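Local structure of ABC transporter sugar binding protein (Xanthomonas axonopodis pv. citri, 3UOR) at residues A69-E72 with K73-A77; R379-Q382 with E383-L386. The protein probably binds maltose or related sugars in the periplasm and delivers them to an ABC transporter, as the substrate-binding component of the uptake system. All blocks are in the same frame, centred on the assembly; numbering follows the deposited sequence.

Contact 1 (A69-E72 with K73-A77); sequences AAHE and KLLTA
The imidazole of His71 meets the side chain of Leu75 one helical turn on. Methyl CD1 of Leu75 comes obliquely to the ring. It lies 3.3 Å from CE1 of His71 and almost as near to ND1. The ring sits there because CG is anti to the backbone N (chi1 -163°). Trp93 packs edge-to-face with this ring, and NE2 is hydrogen-bonded to Glu96 OE1. Leu75 also touches Glu96 and Phe97 of helix 94-99.

Beneath it the backbone amides bond to carbonyls four residues back. Lys73 N donates to Ala69 O at 2.9 Å, with a nearly straight N-H...O angle of 163°. Leu74 N bonds to Ala70 O at 3.0 Å, and Leu75 N to His71 O at 3.2 Å. Glu72 O takes two donors from Thr76. Thr76 N lies 2.8 Å from Glu72 O, and Thr76 OG1 makes a weak bond of 3.0 Å to Glu72 O. OG1 can do so because it lies beside its own backbone N (chi1 -75°).

Leu74 faces inward onto Trp35, Cys87 and Leu89 of the sheet. The extended Lys73 makes a cation-pi contact with Trp35. The chemistry is that of an amphipathic helix. Ala70, Leu74 and Ala77 form its buried side, while Glu72 and Thr76 are exposed. The bond from NE2 to Glu96 fixes the rotation of the imidazole and probably strengthens the basic character of His71.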
ATOM      1  N   ALA A  69       3.809  -5.810  17.193  1.00 73.29           N
ATOM      2  CA  ALA A  69       4.948  -5.839  18.108  1.00 69.39           C
ATOM      3  C   ALA A  69       6.271  -5.699  17.372  1.00 71.74           C
ATOM      4  O   ALA A  69       7.333  -5.620  17.988  1.00 77.36           O
ATOM      5  CB  ALA A  69       4.941  -7.123  18.893  1.00 69.87           C
ATOM      6  N   ALA A  70       6.204  -5.676  16.049  1.00 69.44           N
ATOM      7  CA  ALA A  70       7.401  -5.712  15.228  1.00 65.24           C
ATOM      8  C   ALA A  70       8.257  -4.465  15.395  1.00 62.98           C
ATOM      9  O   ALA A  70       9.477  -4.559  15.522  1.00 57.00           O
ATOM     10  CB  ALA A  70       7.030  -5.901  13.785  1.00 65.44           C
ATOM     11  N   HIS A  71       7.624  -3.298  15.389  1.00 63.53           N
ATOM     12  CA  HIS A  71       8.365  -2.047  15.497  1.00 71.40           C
ATOM     13  C   HIS A  71       9.106  -1.898  16.830  1.00 76.55           C
ATOM     14  O   HIS A  71      10.205  -1.354  16.875  1.00 75.19           O
ATOM     15  CB  HIS A  71       7.457  -0.842  15.274  1.00 76.42           C
ATOM     16  CG  HIS A  71       8.208   0.416  14.985  1.00 80.92           C
ATOM     17  ND1 HIS A  71       8.799   1.173  15.974  1.00 86.30           N
ATOM     18  CD2 HIS A  71       8.487   1.040  13.815  1.00 75.38           C
ATOM     19  CE1 HIS A  71       9.401   2.215  15.426  1.00 84.97           C
ATOM     20  NE2 HIS A  71       9.227   2.157  14.118  1.00 78.45           N
ATOM     21  N   GLU A  72       8.501  -2.374  17.913  1.00 81.14           N
ATOM     22  CA  GLU A  72       9.165  -2.356  19.211  1.00 83.21           C
ATOM     23  C   GLU A  72      10.269  -3.388  19.262  1.00 75.27           C
ATOM     24  O   GLU A  72      11.374  -3.105  19.727  1.00 77.27           O
ATOM     25  CB  GLU A  72       8.183  -2.646  20.340  1.00 96.64           C
ATOM     26  CG  GLU A  72       7.456  -1.435  20.873  1.00111.52           C
ATOM     27  CD  GLU A  72       6.667  -1.756  22.128  1.00122.39           C
ATOM     28  OE1 GLU A  72       7.254  -2.346  23.063  1.00123.40           O
ATOM     29  OE2 GLU A  72       5.461  -1.422  22.174  1.00127.78           O
ATOM     30  N   LYS A  73       9.969  -4.601  18.811  1.00 64.73           N
ATOM     31  CA  LYS A  73      10.961  -5.660  18.892  1.00 65.53           C
ATOM     32  C   LYS A  73      12.243  -5.250  18.156  1.00 67.86           C
ATOM     33  O   LYS A  73      13.347  -5.610  18.566  1.00 72.37           O
ATOM     34  CB  LYS A  73      10.403  -6.982  18.358  1.00 62.79           C
ATOM     35  CG  LYS A  73      11.410  -8.125  18.408  1.00 69.91           C
ATOM     36  CD  LYS A  73      10.742  -9.490  18.407  1.00 77.03           C
ATOM     37  CE  LYS A  73      11.708 -10.553  18.925  1.00 85.67           C
ATOM     38  NZ  LYS A  73      11.071 -11.888  19.114  1.00 87.46           N
ATOM     39  N   LEU A  74      12.084  -4.473  17.087  1.00 63.88           N
ATOM     40  CA  LEU A  74      13.207  -4.066  16.246  1.00 58.65           C
ATOM     41  C   LEU A  74      14.023  -2.955  16.882  1.00 60.52           C
ATOM     42  O   LEU A  74      15.239  -3.080  17.009  1.00 62.91           O
ATOM     43  CB  LEU A  74      12.722  -3.639  14.865  1.00 55.41           C
ATOM     44  CG  LEU A  74      12.481  -4.788  13.882  1.00 53.69           C
ATOM     45  CD1 LEU A  74      11.719  -4.292  12.659  1.00 46.59           C
ATOM     46  CD2 LEU A  74      13.794  -5.463  13.480  1.00 47.46           C
ATOM     47  N   LEU A  75      13.367  -1.865  17.267  1.00 59.86           N
ATOM     48  CA  LEU A  75      14.033  -0.813  18.023  1.00 63.69           C
ATOM     49  C   LEU A  75      14.739  -1.426  19.229  1.00 66.36           C
ATOM     50  O   LEU A  75      15.876  -1.076  19.546  1.00 69.97           O
ATOM     51  CB  LEU A  75      13.030   0.243  18.486  1.00 67.55           C
ATOM     52  CG  LEU A  75      12.411   1.103  17.388  1.00 68.11           C
ATOM     53  CD1 LEU A  75      11.527   2.173  18.005  1.00 68.07           C
ATOM     54  CD2 LEU A  75      13.504   1.731  16.538  1.00 66.47           C
ATOM     55  N   THR A  76      14.055  -2.358  19.883  1.00 71.60           N
ATOM     56  CA  THR A  76      14.603  -3.063  21.034  1.00 80.44           C
ATOM     57  C   THR A  76      15.815  -3.920  20.672  1.00 83.33           C
ATOM     58  O   THR A  76      16.873  -3.802  21.294  1.00 87.46           O
ATOM     59  CB  THR A  76      13.529  -3.942  21.707  1.00 80.12           C
ATOM     60  OG1 THR A  76      12.625  -3.108  22.449  1.00 81.25           O
ATOM     61  CG2 THR A  76      14.177  -4.964  22.638  1.00 75.09           C
ATOM     62  N   ALA A  77      15.657  -4.786  19.674  1.00 77.05           N
ATOM     63  CA  ALA A  77      16.762  -5.623  19.221  1.00 75.04           C
ATOM     64  C   ALA A  77      17.935  -4.762  18.767  1.00 71.89           C
ATOM     65  O   ALA A  77      19.094  -5.136  18.945  1.00 73.33           O
ATOM     66  CB  ALA A  77      16.313  -6.542  18.101  1.00 76.46           C
TER

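Contact 2 (R379-Q382 with E383-L386); sequences RIVQ and EMRL
Gln382 and Arg385 reach each other across less than one turn of helix. Arg385 NE donates a weak bond to Gln382 OE1 at 3.4 Å, with an N-H...O angle of 167°. The amide oxygen lies at the edge of the guanidinium, in its plane, although the two flat groups are turned 50° apart. Gln382 gets there by bending at chi2 (-43°). Arg385 NH1 also has a long, weak ion pair with Glu389 OE1.

Four backbone carbonyls are satisfied by the amides four residues on. Glu383 N bonds to Arg379 O at 3.1 Å and Met384 N to Ile380 O at 3.0 Å. Arg385 N uses Val381 O, and Leu386 N uses Gln382 O. Arg379 O has a second donor, a water at 3.0 Å. The same water donates to Glu383 OE2 at 3.2 Å and so bridges the carbonyl to the carboxylate.

On the buried side, CE of Met384 packs 4.2 Å from CB of Val381, and both side chains touch Phe194. Glu383 lies against Leu405 and Arg408 of helix 398-412. This is typical alpha-helical i to i+4 bonding, in a helix packed against helices 195-202 and 398-412.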
ATOM      1  N   ARG A 379       2.232   9.114  11.715  1.00 29.55           N
ATOM      2  CA  ARG A 379       1.514  10.061  12.564  1.00 33.76           C
ATOM      3  C   ARG A 379       0.725  11.047  11.697  1.00 33.37           C
ATOM      4  O   ARG A 379      -0.436  11.332  11.944  1.00 37.70           O
ATOM      5  CB  ARG A 379       2.488  10.835  13.453  1.00 33.28           C
ATOM      6  CG  ARG A 379       3.108  10.001  14.571  1.00 49.58           C
ATOM      7  CD  ARG A 379       4.366  10.665  15.144  1.00 55.83           C
ATOM      8  NE  ARG A 379       4.055  11.769  16.053  1.00 66.75           N
ATOM      9  CZ  ARG A 379       4.924  12.723  16.389  1.00 69.75           C
ATOM     10  NH1 ARG A 379       6.151  12.702  15.869  1.00 63.92           N
ATOM     11  NH2 ARG A 379       4.566  13.697  17.235  1.00 68.23           N
ATOM     12  N   ILE A 380       1.368  11.553  10.661  1.00 30.35           N
ATOM     13  CA  ILE A 380       0.724  12.509   9.785  1.00 31.71           C
ATOM     14  C   ILE A 380      -0.578  11.981   9.170  1.00 32.01           C
ATOM     15  O   ILE A 380      -1.603  12.669   9.214  1.00 34.30           O
ATOM     16  CB  ILE A 380       1.717  13.018   8.725  1.00 28.17           C
ATOM     17  CG1 ILE A 380       2.757  13.902   9.418  1.00 29.88           C
ATOM     18  CG2 ILE A 380       0.989  13.769   7.618  1.00 27.13           C
ATOM     19  CD1 ILE A 380       4.019  14.166   8.589  1.00 24.85           C
ATOM     20  N   VAL A 381      -0.576  10.762   8.627  1.00 33.77           N
ATOM     21  CA  VAL A 381      -1.804  10.278   8.004  1.00 34.13           C
ATOM     22  C   VAL A 381      -2.868   9.963   9.017  1.00 32.56           C
ATOM     23  O   VAL A 381      -4.040  10.040   8.684  1.00 36.36           O
ATOM     24  CB  VAL A 381      -1.654   9.070   7.024  1.00 33.67           C
ATOM     25  CG1 VAL A 381      -0.860   9.457   5.822  1.00 36.01           C
ATOM     26  CG2 VAL A 381      -1.072   7.879   7.710  1.00 26.35           C
ATOM     27  N   GLN A 382      -2.480   9.598  10.239  1.00 33.38           N
ATOM     28  CA  GLN A 382      -3.467   9.472  11.303  1.00 30.32           C
ATOM     29  C   GLN A 382      -4.174  10.804  11.567  1.00 38.50           C
ATOM     30  O   GLN A 382      -5.383  10.826  11.728  1.00 41.89           O
ATOM     31  CB  GLN A 382      -2.868   8.911  12.599  1.00 41.37           C
ATOM     32  CG  GLN A 382      -2.507   7.409  12.532  1.00 49.04           C
ATOM     33  CD  GLN A 382      -3.584   6.549  11.847  1.00 60.37           C
ATOM     34  OE1 GLN A 382      -4.786   6.801  11.978  1.00 70.37           O
ATOM     35  NE2 GLN A 382      -3.146   5.525  11.120  1.00 55.68           N
ATOM     36  N   GLU A 383      -3.436  11.910  11.630  1.00 31.21           N
ATOM     37  CA  GLU A 383      -4.090  13.220  11.768  1.00 28.61           C
ATOM     38  C   GLU A 383      -4.996  13.488  10.566  1.00 35.05           C
ATOM     39  O   GLU A 383      -6.121  13.940  10.727  1.00 31.78           O
ATOM     40  CB  GLU A 383      -3.077  14.356  11.890  1.00 25.36           C
ATOM     41  CG  GLU A 383      -2.208  14.274  13.140  1.00 40.78           C
ATOM     42  CD  GLU A 383      -3.032  14.419  14.410  1.00 40.72           C
ATOM     43  OE1 GLU A 383      -4.019  15.182  14.391  1.00 44.32           O
ATOM     44  OE2 GLU A 383      -2.693  13.765  15.405  1.00 47.27           O
ATOM     45  N   MET A 384      -4.516  13.176   9.362  1.00 25.30           N
ATOM     46  CA  MET A 384      -5.276  13.493   8.169  1.00 28.26           C
ATOM     47  C   MET A 384      -6.628  12.817   8.273  1.00 34.10           C
ATOM     48  O   MET A 384      -7.651  13.407   7.973  1.00 33.20           O
ATOM     49  CB  MET A 384      -4.573  12.998   6.901  1.00 20.76           C
ATOM     50  CG  MET A 384      -5.494  12.985   5.660  1.00 25.97           C
ATOM     51  SD  MET A 384      -4.668  12.228   4.261  1.00 36.62           S
ATOM     52  CE  MET A 384      -4.857  10.510   4.728  1.00 27.16           C
ATOM     53  N   ARG A 385      -6.624  11.563   8.687  1.00 30.88           N
ATOM     54  CA  ARG A 385      -7.843  10.790   8.706  1.00 35.63           C
ATOM     55  C   ARG A 385      -8.808  11.296   9.798  1.00 38.11           C
ATOM     56  O   ARG A 385     -10.033  11.270   9.624  1.00 28.66           O
ATOM     57  CB  ARG A 385      -7.493   9.336   8.958  1.00 40.89           C
ATOM     58  CG  ARG A 385      -8.687   8.469   9.065  1.00 53.38           C
ATOM     59  CD  ARG A 385      -8.327   7.168   9.705  1.00 63.75           C
ATOM     60  NE  ARG A 385      -8.089   7.262  11.143  1.00 71.16           N
ATOM     61  CZ  ARG A 385      -8.996   7.665  12.025  1.00 77.19           C
ATOM     62  NH1 ARG A 385     -10.204   8.074  11.622  1.00 72.02           N
ATOM     63  NH2 ARG A 385      -8.682   7.680  13.312  1.00 83.55           N
ATOM     64  N   LEU A 386      -8.262  11.756  10.921  1.00 30.10           N
ATOM     65  CA  LEU A 386      -9.112  12.260  12.001  1.00 33.25           C
ATOM     66  C   LEU A 386      -9.847  13.493  11.533  1.00 32.73           C
ATOM     67  O   LEU A 386     -11.017  13.685  11.828  1.00 42.00           O
ATOM     68  CB  LEU A 386      -8.294  12.619  13.245  1.00 36.78           C
ATOM     69  CG  LEU A 386      -7.754  11.435  14.045  1.00 56.90           C
ATOM     70  CD1 LEU A 386      -6.970  11.920  15.266  1.00 54.45           C
ATOM     71  CD2 LEU A 386      -8.897  10.528  14.467  1.00 63.62           C
TER
HETATM   72  O   HOH W   1      -0.546  11.474  14.971  1.00 53.58           O

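Overall arrangement
From the N terminus, the chain passes through strands 30-36 and 58-64 before entering helix 67-79, which holds contact 1. That helix leads to strand 86-90, and its inner face packs on strands 30-36 and 86-90 and on helix 94-99. Contact 2 comes about 300 residues later, on helix 377-394 near the C-terminal end. Each contact is local to one helix, so neither closes a long loop. They are in series and neither nest nor cross. The centres of contact 1 and contact 2 are 23 Å apart, and the nearest atoms of contacts 1 and 2 about 10 Å apart, without touching. Their surroundings differ: contact 1 packs on the sheet and helix 94-99, contact 2 on helices 195-202 and 398-412.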